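Gingipain R2 Pro-Domain (Porphyromonas gingivalis, PDB 4IEF) is the pro-domain of an arginine-specific cysteine protease, a gingipain, and probably keeps the enzyme latent until it is removed during maturation. Local coordinates at residues A[15-20]-A[29-34]; A[40-45]-A[116-121]; A[72-77]-A[142-147]. All coordinates share one frame; numbering follows the deposited sequence.

Contact 1: residues A[15-20]-A[29-34]; sequences QVRLLS and QFRMDN
Gln29 NE2 sits over the centre of one face of the Arg17 guanidinium, 3.2 Å from Arg17 CZ, its amide tilted 53° to that plane. Both groups present N-H here, so this is a face contact and not a hydrogen bond. The two side chains run alongside each other in the same direction; Arg17 reaches this course with CG lodged between its backbone N and carbonyl carbon (chi1 65°) and the chain stretched out to NE. Leu19 covers the root of Gln29, its CG 3.8 Å from Gln29 CB, an apolar branch matched to the methylene part of the glutamine. At the far end Gln15 NE2 donates to the anti lone pair of Asp33 OD2 over 3.0 Å, the oxygen lying in the amide plane while the carboxylate stands almost perpendicular to it. Gln15 also rests CB on Arg31 CB, 3.5 Å away.

Arg17, Leu19 and Gln29 belong to the beta hairpin of strands 17-22 and 25-31; Gln15 and Asp33 flank it. Arg17 and Gln29 form an antiparallel hydrogen-bonded pair, with Arg17 N to Gln29 O at 3.1 Å and Gln29 N to Arg17 O at 2.9 Å. Further along, Leu19 and Ser20 both face Lys27, a classic beta bulge.

On the other side of the hairpin Val16 CG2 touches Phe30 CD2 at 3.8 Å; both are apolar residues suited to the interior, where the Phe30 ring meets that of Phe151 and Leu69 touches both side chains. Arg31 NH1 comes 3.6 Å from Arg17 NH1, but Arg31 NE has a salt bridge to Glu168, whose negative charge probably offsets part of the repulsion. Asp33 is held by a hydrogen bond between its other carboxylate oxygen, OD1, and Thr53 OG1.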
loop_
_atom_site.group_PDB
_atom_site.type_symbol
_atom_site.label_atom_id
_atom_site.label_comp_id
_atom_site.label_asym_id
_atom_site.label_seq_id
_atom_site.Cartn_x
_atom_site.Cartn_y
_atom_site.Cartn_z
ATOM N N GLN A 15 -5.940 -8.420 22.852
ATOM C CA GLN A 15 -5.764 -9.616 23.669
ATOM C C GLN A 15 -4.846 -10.651 22.970
ATOM O O GLN A 15 -4.388 -11.597 23.620
ATOM C CB GLN A 15 -7.128 -10.214 24.037
ATOM C CG GLN A 15 -7.968 -9.291 24.921
ATOM C CD GLN A 15 -9.024 -10.027 25.706
ATOM O OE1 GLN A 15 -8.727 -10.791 26.631
ATOM N NE2 GLN A 15 -10.288 -9.768 25.391
ATOM N N VAL A 16 -4.538 -10.442 21.672
ATOM C CA VAL A 16 -3.612 -11.300 20.921
ATOM C C VAL A 16 -2.192 -10.818 21.253
ATOM O O VAL A 16 -1.859 -9.659 20.989
ATOM C CB VAL A 16 -3.911 -11.339 19.394
ATOM C CG1 VAL A 16 -2.858 -12.152 18.638
ATOM C CG2 VAL A 16 -5.301 -11.909 19.137
ATOM N N ARG A 17 -1.391 -11.686 21.907
ATOM C CA ARG A 17 -0.031 -11.332 22.328
ATOM C C ARG A 17 0.978 -12.468 22.134
ATOM O O ARG A 17 0.623 -13.645 22.217
ATOM C CB ARG A 17 -0.002 -10.844 23.795
ATOM C CG ARG A 17 -0.386 -11.865 24.876
ATOM C CD ARG A 17 -0.028 -11.323 26.252
ATOM N NE ARG A 17 -0.199 -12.313 27.318
ATOM C CZ ARG A 17 -1.137 -12.255 28.260
ATOM N NH1 ARG A 17 -2.018 -11.261 28.270
ATOM N NH2 ARG A 17 -1.212 -13.199 29.189
ATOM N N LEU A 18 2.247 -12.083 21.877
ATOM C CA LEU A 18 3.385 -12.979 21.713
ATOM C C LEU A 18 3.880 -13.369 23.105
ATOM O O LEU A 18 4.389 -12.515 23.830
ATOM C CB LEU A 18 4.491 -12.287 20.876
ATOM C CG LEU A 18 5.794 -13.056 20.656
ATOM C CD1 LEU A 18 5.655 -14.092 19.545
ATOM C CD2 LEU A 18 6.929 -12.102 20.339
ATOM N N LEU A 19 3.684 -14.637 23.493
ATOM C CA LEU A 19 4.101 -15.132 24.811
ATOM C C LEU A 19 5.598 -15.410 24.851
ATOM O O LEU A 19 6.257 -15.014 25.810
ATOM C CB LEU A 19 3.321 -16.393 25.238
ATOM C CG LEU A 19 1.819 -16.240 25.523
ATOM C CD1 LEU A 19 1.216 -17.567 25.922
ATOM C CD2 LEU A 19 1.547 -15.245 26.643
ATOM N N SER A 20 6.129 -16.098 23.822
ATOM C CA SER A 20 7.549 -16.452 23.718
ATOM C C SER A 20 8.038 -16.393 22.270
ATOM O O SER A 20 7.254 -16.599 21.340
ATOM C CB SER A 20 7.803 -17.850 24.281
ATOM O OG SER A 20 7.352 -17.986 25.619
ATOM N N GLN A 29 -0.528 -16.259 21.708
ATOM C CA GLN A 29 -1.769 -16.388 22.447
ATOM C C GLN A 29 -2.877 -15.584 21.777
ATOM O O GLN A 29 -2.709 -14.402 21.468
ATOM C CB GLN A 29 -1.583 -15.934 23.909
ATOM C CG GLN A 29 -2.894 -15.695 24.673
ATOM C CD GLN A 29 -2.675 -15.280 26.100
ATOM O OE1 GLN A 29 -2.215 -16.060 26.933
ATOM N NE2 GLN A 29 -3.014 -14.037 26.417
ATOM N N PHE A 30 -4.012 -16.238 21.566
ATOM C CA PHE A 30 -5.233 -15.620 21.074
ATOM C C PHE A 30 -6.228 -15.609 22.213
ATOM O O PHE A 30 -6.354 -16.607 22.936
ATOM C CB PHE A 30 -5.819 -16.361 19.852
ATOM C CG PHE A 30 -7.269 -16.018 19.579
ATOM C CD1 PHE A 30 -8.300 -16.720 20.205
ATOM C CD2 PHE A 30 -7.606 -14.959 18.740
ATOM C CE1 PHE A 30 -9.637 -16.351 20.016
ATOM C CE2 PHE A 30 -8.950 -14.615 18.521
ATOM C CZ PHE A 30 -9.952 -15.311 19.160
ATOM N N ARG A 31 -6.966 -14.510 22.343
ATOM C CA ARG A 31 -8.057 -14.397 23.296
ATOM C C ARG A 31 -9.228 -13.732 22.589
ATOM O O ARG A 31 -9.028 -12.775 21.833
ATOM C CB ARG A 31 -7.639 -13.659 24.570
ATOM C CG ARG A 31 -6.985 -14.571 25.600
ATOM C CD ARG A 31 -6.461 -13.793 26.789
ATOM N NE ARG A 31 -5.982 -14.687 27.841
ATOM C CZ ARG A 31 -5.335 -14.289 28.932
ATOM N NH1 ARG A 31 -5.063 -13.002 29.120
ATOM N NH2 ARG A 31 -4.944 -15.173 29.838
ATOM N N MET A 32 -10.439 -14.295 22.769
ATOM C CA MET A 32 -11.663 -13.783 22.150
ATOM C C MET A 32 -11.965 -12.369 22.664
ATOM O O MET A 32 -11.965 -12.132 23.872
ATOM C CB MET A 32 -12.853 -14.729 22.406
ATOM C CG MET A 32 -14.138 -14.310 21.681
ATOM S SD MET A 32 -13.968 -14.195 19.876
ATOM C CE MET A 32 -14.181 -15.919 19.432
ATOM N N ASP A 33 -12.206 -11.440 21.733
ATOM C CA ASP A 33 -12.480 -10.059 22.082
ATOM C C ASP A 33 -13.684 -9.543 21.305
ATOM O O ASP A 33 -13.744 -9.691 20.081
ATOM C CB ASP A 33 -11.237 -9.186 21.832
ATOM C CG ASP A 33 -11.373 -7.773 22.365
ATOM O OD1 ASP A 33 -11.664 -6.865 21.563
ATOM O OD2 ASP A 33 -11.197 -7.581 23.583
ATOM N N ASN A 34 -14.640 -8.942 22.036
ATOM C CA ASN A 34 -15.879 -8.324 21.541
ATOM C C ASN A 34 -16.660 -9.237 20.550
ATOM O O ASN A 34 -17.062 -8.791 19.474
ATOM C CB ASN A 34 -15.568 -6.946 20.907
ATOM C CG ASN A 34 -16.772 -6.060 20.665
ATOM O OD1 ASN A 34 -17.771 -6.098 21.381
ATOM N ND2 ASN A 34 -16.689 -5.228 19.652
#

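Contact 2: residues A[40-45]-A[116-121]; sequences VQTSKG and YVYGQS
Tyr118 and Thr42 meet through their hydroxyls: Tyr118 OH donates to Thr42 OG1 at 2.7 Å, the threonine oxygen lying at the edge of the tyrosine ring. Thr42 OG1 in turn donates a hydrogen bond to Gly45 O, 2.6 Å away. It can do so because OG1 sits between the backbone N and the carbonyl carbon (chi1 79°), facing into the type I turn from Thr42 to Gly45. This turn closes the beta hairpin 36-42/45-51, and at its tip packs 116-121, part of the long loop between strands 79-93 and 133-141.

Two waters extend the polar contact. One donates to Gln41 O and accepts from Tyr116 N, and the other lies between Ser43 OG and Tyr118 N, with the bond to the amide longer at 3.2 Å.

Most of the apolar contact falls on the faces of the tyrosine rings. Lys44 lays its aliphatic chain across Tyr118, with Lys44 CD 3.6 Å from the centroid of the Tyr118 ring and only 5° off its normal, a CH-pi contact almost over the centre. Lys44 NZ, beyond it, adds at most a weak cation-pi attraction. Val40 CG2 approaches a face of Tyr116, 3.9 Å from the centroid of the Tyr116 ring and offset toward the rim. Away from the ring faces, Thr42 CG2 packs on Tyr116 CB at 3.6 Å.

Tyrosine suits both places, offering a broad apolar face and, in Tyr118, a donor at the end. The Thr42 hydroxyl, at once acceptor and donor, thus couples the loop 116-121 to the turn's own bonding.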
loop_
_atom_site.group_PDB
_atom_site.type_symbol
_atom_site.label_atom_id
_atom_site.label_comp_id
_atom_site.label_asym_id
_atom_site.label_seq_id
_atom_site.Cartn_x
_atom_site.Cartn_y
_atom_site.Cartn_z
ATOM N N VAL A 40 -29.489 -12.146 10.592
ATOM C CA VAL A 40 -29.733 -11.967 9.158
ATOM C C VAL A 40 -30.885 -12.889 8.706
ATOM O O VAL A 40 -31.103 -13.954 9.287
ATOM C CB VAL A 40 -28.466 -12.159 8.270
ATOM C CG1 VAL A 40 -27.418 -11.081 8.525
ATOM C CG2 VAL A 40 -27.862 -13.547 8.428
ATOM N N GLN A 41 -31.566 -12.477 7.634
ATOM C CA GLN A 41 -32.678 -13.183 7.016
ATOM C C GLN A 41 -32.187 -14.316 6.129
ATOM O O GLN A 41 -31.421 -14.075 5.194
ATOM C CB GLN A 41 -33.534 -12.203 6.185
ATOM C CG GLN A 41 -34.888 -12.774 5.766
ATOM C CD GLN A 41 -35.834 -11.715 5.267
ATOM O OE1 GLN A 41 -35.520 -10.924 4.368
ATOM N NE2 GLN A 41 -37.035 -11.698 5.821
ATOM N N THR A 42 -32.634 -15.549 6.412
ATOM C CA THR A 42 -32.265 -16.682 5.560
ATOM C C THR A 42 -33.496 -17.564 5.308
ATOM O O THR A 42 -34.519 -17.399 5.973
ATOM C CB THR A 42 -31.080 -17.504 6.130
ATOM O OG1 THR A 42 -31.523 -18.383 7.160
ATOM C CG2 THR A 42 -29.915 -16.654 6.615
ATOM N N SER A 43 -33.372 -18.521 4.370
ATOM C CA SER A 43 -34.407 -19.501 4.022
ATOM C C SER A 43 -34.746 -20.413 5.207
ATOM O O SER A 43 -35.868 -20.913 5.280
ATOM C CB SER A 43 -33.957 -20.348 2.836
ATOM O OG SER A 43 -32.724 -21.001 3.100
ATOM N N LYS A 44 -33.783 -20.626 6.131
ATOM C CA LYS A 44 -33.957 -21.455 7.332
ATOM C C LYS A 44 -34.345 -20.599 8.560
ATOM O O LYS A 44 -34.332 -21.094 9.685
ATOM C CB LYS A 44 -32.673 -22.261 7.618
ATOM C CG LYS A 44 -32.387 -23.365 6.610
ATOM C CD LYS A 44 -31.097 -24.106 6.949
ATOM C CE LYS A 44 -30.691 -25.095 5.881
ATOM N NZ LYS A 44 -31.579 -26.292 5.838
ATOM N N GLY A 45 -34.709 -19.338 8.323
ATOM C CA GLY A 45 -35.087 -18.389 9.364
ATOM C C GLY A 45 -33.969 -17.425 9.701
ATOM O O GLY A 45 -33.063 -17.215 8.889
ATOM N N TYR A 116 -28.346 -15.242 1.553
ATOM C CA TYR A 116 -27.581 -16.250 2.277
ATOM C C TYR A 116 -28.101 -17.616 1.820
ATOM O O TYR A 116 -29.288 -17.899 1.982
ATOM C CB TYR A 116 -27.736 -16.044 3.794
ATOM C CG TYR A 116 -26.991 -14.838 4.329
ATOM C CD1 TYR A 116 -27.622 -13.605 4.463
ATOM C CD2 TYR A 116 -25.666 -14.938 4.729
ATOM C CE1 TYR A 116 -26.942 -12.493 4.965
ATOM C CE2 TYR A 116 -24.980 -13.839 5.241
ATOM C CZ TYR A 116 -25.619 -12.616 5.355
ATOM O OH TYR A 116 -24.926 -11.533 5.846
ATOM N N VAL A 117 -27.250 -18.411 1.165
ATOM C CA VAL A 117 -27.628 -19.723 0.640
ATOM C C VAL A 117 -26.801 -20.803 1.355
ATOM O O VAL A 117 -25.575 -20.716 1.433
ATOM C CB VAL A 117 -27.527 -19.797 -0.919
ATOM C CG1 VAL A 117 -26.143 -19.402 -1.427
ATOM C CG2 VAL A 117 -27.952 -21.160 -1.466
ATOM N N TYR A 118 -27.500 -21.804 1.900
ATOM C CA TYR A 118 -26.903 -22.927 2.617
ATOM C C TYR A 118 -26.412 -23.988 1.635
ATOM O O TYR A 118 -27.148 -24.370 0.722
ATOM C CB TYR A 118 -27.912 -23.541 3.607
ATOM C CG TYR A 118 -28.318 -22.603 4.722
ATOM C CD1 TYR A 118 -29.417 -21.759 4.583
ATOM C CD2 TYR A 118 -27.619 -22.575 5.925
ATOM C CE1 TYR A 118 -29.794 -20.888 5.605
ATOM C CE2 TYR A 118 -27.996 -21.719 6.963
ATOM C CZ TYR A 118 -29.080 -20.870 6.793
ATOM O OH TYR A 118 -29.456 -20.016 7.800
ATOM N N GLY A 119 -25.175 -24.438 1.825
ATOM C CA GLY A 119 -24.567 -25.481 1.004
ATOM C C GLY A 119 -24.788 -26.857 1.595
ATOM O O GLY A 119 -25.414 -26.971 2.653
ATOM N N GLN A 120 -24.251 -27.911 0.937
ATOM C CA GLN A 120 -24.377 -29.308 1.360
ATOM C C GLN A 120 -23.684 -29.572 2.709
ATOM O O GLN A 120 -24.071 -30.506 3.417
ATOM C CB GLN A 120 -23.810 -30.245 0.278
ATOM C CG GLN A 120 -24.807 -31.307 -0.210
ATOM C CD GLN A 120 -25.111 -32.374 0.829
ATOM O OE1 GLN A 120 -26.250 -32.521 1.292
ATOM N NE2 GLN A 120 -24.116 -33.179 1.180
ATOM N N SER A 121 -22.683 -28.731 3.070
ATOM C CA SER A 121 -21.930 -28.805 4.322
ATOM C C SER A 121 -22.852 -28.717 5.564
ATOM O O SER A 121 -22.472 -29.205 6.633
ATOM C CB SER A 121 -20.882 -27.696 4.364
ATOM O OG SER A 121 -21.456 -26.400 4.301
HETATM O O HOH W 1 -30.640 -14.516 2.638
HETATM O O HOH W 2 -30.619 -21.416 1.288
#

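Contact 3: residues A[72-77]-A[142-147]; sequences SLAVSE and RDVRGQ
Arg145, with the most surface buried here, extends its guanidinium to the backbone carbonyl of Ser76. Arg145 NH1 donates to Ser76 O at 2.7 Å; the oxygen lies at the edge of the guanidinium, in its plane, whereas the donor stands above the carbonyl plane, 38° out of it. CG anti to the backbone N (chi1 -171°) and a chain extended to NE give the arginine this reach. The remaining grip comes from backbone carbonyls: NH1 also bonds Arg79 O, NE bonds Asn182 O and NH2 bonds Gln181 O. A guanidinium, with N-H groups spread round its edge, suits a buried site ringed by carbonyls.

Val75 meets the same strand in two ways. Its backbone N donates to Arg145 O at 2.9 Å, and its two methyls lie along the strand, Val75 CG2 by Arg145 O (3.5 Å) and Gly146 C (3.8 Å), Val75 CG1 against Gln147 CB at 3.8 Å. Met81 packs on the valine as well, so a compact branched side chain fits here.

Gln147 offers its apolar base to Val75, while its amide NE2 bonds Ser136 O on strand 133-141. Its backbone forms an antiparallel hydrogen-bonded pair with Leu73: Leu73 N reaches Gln147 O at 2.9 Å, and Gln147 N returns a bond to Leu73 O. Between these bonds and that of Val75 lies the non-hydrogen-bonded pair Ala74 and Gly146, whose CA atoms are 4.5 Å apart. Glycine suits this close approach, its CA-H making a contact with Leu73 O. Ala74 CB touches Val144 CG1 at 3.8 Å.

Such alternation of paired bonds and close CA atoms is the pattern of an antiparallel beta sheet, here joining strand 69-74 to strand 144-157, with an arginine side chain bonded to the chain segment that follows Val75.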
loop_
_atom_site.group_PDB
_atom_site.type_symbol
_atom_site.label_atom_id
_atom_site.label_comp_id
_atom_site.label_asym_id
_atom_site.label_seq_id
_atom_site.Cartn_x
_atom_site.Cartn_y
_atom_site.Cartn_z
ATOM N N SER A 72 1.187 -12.557 11.200
ATOM C CA SER A 72 2.410 -12.894 10.479
ATOM C C SER A 72 3.570 -13.095 11.430
ATOM O O SER A 72 3.725 -12.346 12.405
ATOM C CB SER A 72 2.746 -11.816 9.456
ATOM O OG SER A 72 1.707 -11.691 8.498
ATOM N N LEU A 73 4.390 -14.110 11.140
ATOM C CA LEU A 73 5.565 -14.418 11.938
ATOM C C LEU A 73 6.798 -14.573 11.073
ATOM O O LEU A 73 6.721 -15.143 9.981
ATOM C CB LEU A 73 5.366 -15.715 12.751
ATOM C CG LEU A 73 4.288 -15.739 13.844
ATOM C CD1 LEU A 73 3.943 -17.173 14.218
ATOM C CD2 LEU A 73 4.725 -14.945 15.082
ATOM N N ALA A 74 7.938 -14.063 11.567
ATOM C CA ALA A 74 9.248 -14.276 10.958
ATOM C C ALA A 74 9.638 -15.725 11.328
ATOM O O ALA A 74 9.697 -16.050 12.519
ATOM C CB ALA A 74 10.254 -13.254 11.487
ATOM N N VAL A 75 9.767 -16.624 10.325
ATOM C CA VAL A 75 10.010 -18.057 10.577
ATOM C C VAL A 75 11.408 -18.537 10.077
ATOM O O VAL A 75 12.259 -17.711 9.729
ATOM C CB VAL A 75 8.858 -18.942 9.990
ATOM C CG1 VAL A 75 7.535 -18.701 10.717
ATOM C CG2 VAL A 75 8.696 -18.747 8.481
ATOM N N SER A 76 11.638 -19.878 10.081
ATOM C CA SER A 76 12.885 -20.520 9.642
ATOM C C SER A 76 13.186 -20.211 8.178
ATOM O O SER A 76 12.274 -20.073 7.372
ATOM C CB SER A 76 12.824 -22.032 9.852
ATOM O OG SER A 76 14.007 -22.667 9.391
ATOM N N GLU A 77 14.474 -20.124 7.845
ATOM C CA GLU A 77 14.961 -19.801 6.505
ATOM C C GLU A 77 14.979 -21.026 5.577
ATOM O O GLU A 77 14.850 -20.862 4.362
ATOM C CB GLU A 77 16.382 -19.203 6.595
ATOM C CG GLU A 77 16.478 -17.844 7.280
ATOM C CD GLU A 77 16.318 -17.792 8.791
ATOM O OE1 GLU A 77 16.721 -18.758 9.481
ATOM O OE2 GLU A 77 15.792 -16.769 9.286
ATOM N N ARG A 142 11.722 -9.715 1.207
ATOM C CA ARG A 142 13.095 -9.247 1.001
ATOM C C ARG A 142 14.111 -10.251 1.601
ATOM O O ARG A 142 14.440 -11.230 0.932
ATOM C CB ARG A 142 13.297 -7.808 1.519
ATOM C CG ARG A 142 14.541 -7.151 0.955
ATOM C CD ARG A 142 14.451 -5.652 0.900
ATOM N NE ARG A 142 15.529 -5.109 0.075
ATOM C CZ ARG A 142 15.358 -4.413 -1.044
ATOM N NH1 ARG A 142 14.136 -4.117 -1.473
ATOM N NH2 ARG A 142 16.406 -3.979 -1.727
ATOM N N ASP A 143 14.580 -10.025 2.842
ATOM C CA ASP A 143 15.576 -10.880 3.493
ATOM C C ASP A 143 14.980 -11.742 4.622
ATOM O O ASP A 143 15.730 -12.457 5.292
ATOM C CB ASP A 143 16.733 -10.019 4.048
ATOM C CG ASP A 143 17.483 -9.221 2.997
ATOM O OD1 ASP A 143 17.516 -7.976 3.110
ATOM O OD2 ASP A 143 18.044 -9.840 2.071
ATOM N N VAL A 144 13.647 -11.690 4.826
ATOM C CA VAL A 144 13.005 -12.449 5.905
ATOM C C VAL A 144 11.939 -13.409 5.343
ATOM O O VAL A 144 11.072 -12.992 4.568
ATOM C CB VAL A 144 12.406 -11.523 7.011
ATOM C CG1 VAL A 144 11.770 -12.348 8.129
ATOM C CG2 VAL A 144 13.464 -10.586 7.594
ATOM N N ARG A 145 12.017 -14.696 5.746
ATOM C CA ARG A 145 11.034 -15.718 5.390
ATOM C C ARG A 145 9.936 -15.642 6.438
ATOM O O ARG A 145 10.217 -15.713 7.634
ATOM C CB ARG A 145 11.658 -17.132 5.291
ATOM C CG ARG A 145 10.706 -18.185 4.695
ATOM C CD ARG A 145 11.419 -19.472 4.348
ATOM N NE ARG A 145 10.507 -20.552 3.951
ATOM C CZ ARG A 145 10.085 -21.526 4.756
ATOM N NH1 ARG A 145 10.451 -21.549 6.032
ATOM N NH2 ARG A 145 9.284 -22.474 4.295
ATOM N N GLY A 146 8.714 -15.417 5.985
ATOM C CA GLY A 146 7.559 -15.287 6.861
ATOM C C GLY A 146 6.496 -16.336 6.631
ATOM O O GLY A 146 6.472 -17.000 5.584
ATOM N N GLN A 147 5.611 -16.488 7.621
ATOM C CA GLN A 147 4.478 -17.405 7.569
ATOM C C GLN A 147 3.359 -16.884 8.475
ATOM O O GLN A 147 3.623 -16.409 9.584
ATOM C CB GLN A 147 4.880 -18.844 7.933
ATOM C CG GLN A 147 3.925 -19.871 7.324
ATOM C CD GLN A 147 4.447 -21.282 7.281
ATOM O OE1 GLN A 147 5.549 -21.586 7.730
ATOM N NE2 GLN A 147 3.654 -22.186 6.726
#

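How the contacts relate
Contacts 1 and 3 belong to the same large antiparallel sheet: the hairpin of strands 17-22 and 25-31 joins strand 162-176, which also pairs with strand 144-157, the partner of strand 69-74 in contact 3. Their centres are about 21 Å apart, with nearest atoms about 5 Å apart. Contact 2 lies on the far side of the chain's centre, about 32 Å from contact 1 and about 40 Å from contact 3 between centres, where loop 116-121 packs on the hairpin 36-42/45-51. Along the chain contact 1 closes first; contacts 2 and 3 then alternate their segments, so parts distant in sequence are interlaced, while the two regions stay well apart in space.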